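Local coordinates for ketosynthase (Streptomyces sp. MSC090213JE08, PDB 6KXD), which probably catalyses the chain-extending condensation of acyl groups with malonyl units on acyl carrier protein during polyketide synthesis, as a ketosynthase, at residues 297-302 with 347-352. Residues are numbered along the deposited sequence; the frame is centred on the assembly and turned at random.
Sequences FISAHG and IACGLA
Ser299 meets Cys349 through its CB, while its hydroxyl OG is hydrogen-bonded to Asn390 OD1 on the adjoining strand 387-394. The bond from CA to CB points at the helix and brings the methylene to the sulfur; chi1 169°, with OG anti to the backbone N and beside the carbonyl carbon, turns the hydroxyl to its Asn390 partner. Their CA atoms, 7.0 Å apart for Ser299 and Cys349, are the nearest CA pair of the two segments. Ser299 CB lies only 3.3 Å from Cys349 SG, a tight fit, whereas OG and SG are 4.0 Å apart. On the helix, the first side-chain bond of Cys349 runs across the gap rather than into it, and SG, anti to the carbonyl carbon (chi1 -72°), is what reaches Ser299. There it also approaches the Phe297 ring, 5.4 Å from SG to the centroid and 51° off the ring normal: an oblique sulfur-aromatic contact, neither squarely over the face nor in the ring plane. One helical turn on, the methyl of Ala352 takes the ring's edge, near its plane, with Ala352 CB 3.6 Å from Phe297 CZ and 3.7 Å from Phe297 CE1. Spacing of three residues thus brings Cys349 and Ala352 to the same strand, opposite Ser299 and Phe297, which alternate with Ile298. In the thiolase-like fold, strand 297-299 runs parallel to its neighbours 326-328 and 387-394; helix 341-355 covers one sheet face and leans on helix 24-34 through Ala348 and Leu351, while Ile298 points away from it and packs on helix 306-320.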
loop_
_atom_site.group_PDB
_atom_site.type_symbol
_atom_site.label_atom_id
_atom_site.label_comp_id
_atom_site.label_asym_id
_atom_site.label_seq_id
_atom_site.Cartn_x
_atom_site.Cartn_y
_atom_site.Cartn_z
ATOM N N PHE A 297 -25.931 9.564 -3.760
ATOM C CA PHE A 297 -25.064 9.952 -4.861
ATOM C C PHE A 297 -23.784 9.097 -4.828
ATOM O O PHE A 297 -23.460 8.464 -3.840
ATOM C CB PHE A 297 -24.774 11.463 -4.875
ATOM C CG PHE A 297 -23.773 11.967 -3.866
ATOM C CD1 PHE A 297 -24.156 12.227 -2.562
ATOM C CD2 PHE A 297 -22.437 12.120 -4.205
ATOM C CE1 PHE A 297 -23.234 12.679 -1.632
ATOM C CE2 PHE A 297 -21.506 12.546 -3.270
ATOM C CZ PHE A 297 -21.913 12.855 -1.993
ATOM N N ILE A 298 -23.125 9.074 -5.976
ATOM C CA ILE A 298 -21.829 8.490 -6.158
ATOM C C ILE A 298 -20.838 9.632 -6.204
ATOM O O ILE A 298 -21.018 10.586 -6.986
ATOM C CB ILE A 298 -21.796 7.657 -7.448
ATOM C CG1 ILE A 298 -22.841 6.548 -7.403
ATOM C CG2 ILE A 298 -20.379 7.151 -7.721
ATOM C CD1 ILE A 298 -23.208 5.962 -8.751
ATOM N N SER A 299 -19.809 9.542 -5.358
ATOM C CA SER A 299 -18.585 10.297 -5.512
ATOM C C SER A 299 -17.684 9.488 -6.459
ATOM O O SER A 299 -17.132 8.428 -6.081
ATOM C CB SER A 299 -17.900 10.540 -4.181
ATOM O OG SER A 299 -16.587 11.054 -4.380
ATOM N N ALA A 300 -17.608 9.953 -7.699
ATOM C CA ALA A 300 -16.981 9.269 -8.789
ATOM C C ALA A 300 -15.463 9.360 -8.653
ATOM O O ALA A 300 -14.963 10.302 -8.078
ATOM C CB ALA A 300 -17.431 9.854 -10.096
ATOM N N HIS A 301 -14.766 8.357 -9.186
ATOM C CA HIS A 301 -13.332 8.439 -9.389
ATOM C C HIS A 301 -13.049 9.646 -10.281
ATOM O O HIS A 301 -12.138 10.454 -10.028
ATOM C CB HIS A 301 -12.783 7.151 -9.999
ATOM C CG HIS A 301 -11.315 7.218 -10.268
ATOM N ND1 HIS A 301 -10.384 7.489 -9.279
ATOM C CD2 HIS A 301 -10.619 7.007 -11.396
ATOM C CE1 HIS A 301 -9.189 7.490 -9.837
ATOM N NE2 HIS A 301 -9.312 7.178 -11.112
ATOM N N GLY A 302 -13.863 9.770 -11.332
ATOM C CA GLY A 302 -14.018 11.035 -12.119
ATOM C C GLY A 302 -12.793 11.915 -12.155
ATOM O O GLY A 302 -12.781 12.990 -11.552
ATOM N N ILE A 347 -13.965 11.676 2.810
ATOM C CA ILE A 347 -14.289 12.689 3.800
ATOM C C ILE A 347 -15.416 13.568 3.231
ATOM O O ILE A 347 -16.394 13.835 3.917
ATOM C CB ILE A 347 -13.058 13.491 4.225
ATOM C CG1 ILE A 347 -12.085 12.594 4.982
ATOM C CG2 ILE A 347 -13.462 14.688 5.098
ATOM C CD1 ILE A 347 -10.749 13.240 5.248
ATOM N N ALA A 348 -15.278 13.964 1.966
ATOM C CA ALA A 348 -16.292 14.735 1.266
ATOM C C ALA A 348 -17.645 14.017 1.362
ATOM O O ALA A 348 -18.670 14.644 1.681
ATOM C CB ALA A 348 -15.855 14.984 -0.144
ATOM N N CYS A 349 -17.627 12.692 1.181
ATOM C CA CYS A 349 -18.805 11.838 1.294
ATOM C C CYS A 349 -19.384 11.834 2.700
ATOM O O CYS A 349 -20.619 11.842 2.859
ATOM C CB CYS A 349 -18.511 10.406 0.882
ATOM S SG CYS A 349 -18.306 10.287 -0.899
ATOM N N GLY A 350 -18.512 11.779 3.703
ATOM C CA GLY A 350 -18.993 11.773 5.037
ATOM C C GLY A 350 -19.608 13.116 5.389
ATOM O O GLY A 350 -20.597 13.186 6.116
ATOM N N LEU A 351 -18.973 14.182 4.905
ATOM C CA LEU A 351 -19.392 15.556 5.193
ATOM C C LEU A 351 -20.703 15.846 4.450
ATOM O O LEU A 351 -21.604 16.567 4.957
ATOM C CB LEU A 351 -18.272 16.485 4.753
ATOM C CG LEU A 351 -17.064 16.531 5.676
ATOM C CD1 LEU A 351 -15.959 17.378 5.077
ATOM C CD2 LEU A 351 -17.450 17.030 7.071
ATOM N N ALA A 352 -20.820 15.258 3.258
ATOM C CA ALA A 352 -22.003 15.382 2.436
ATOM C C ALA A 352 -23.171 14.769 3.189
ATOM O O ALA A 352 -24.242 15.391 3.216
ATOM C CB ALA A 352 -21.827 14.734 1.091
#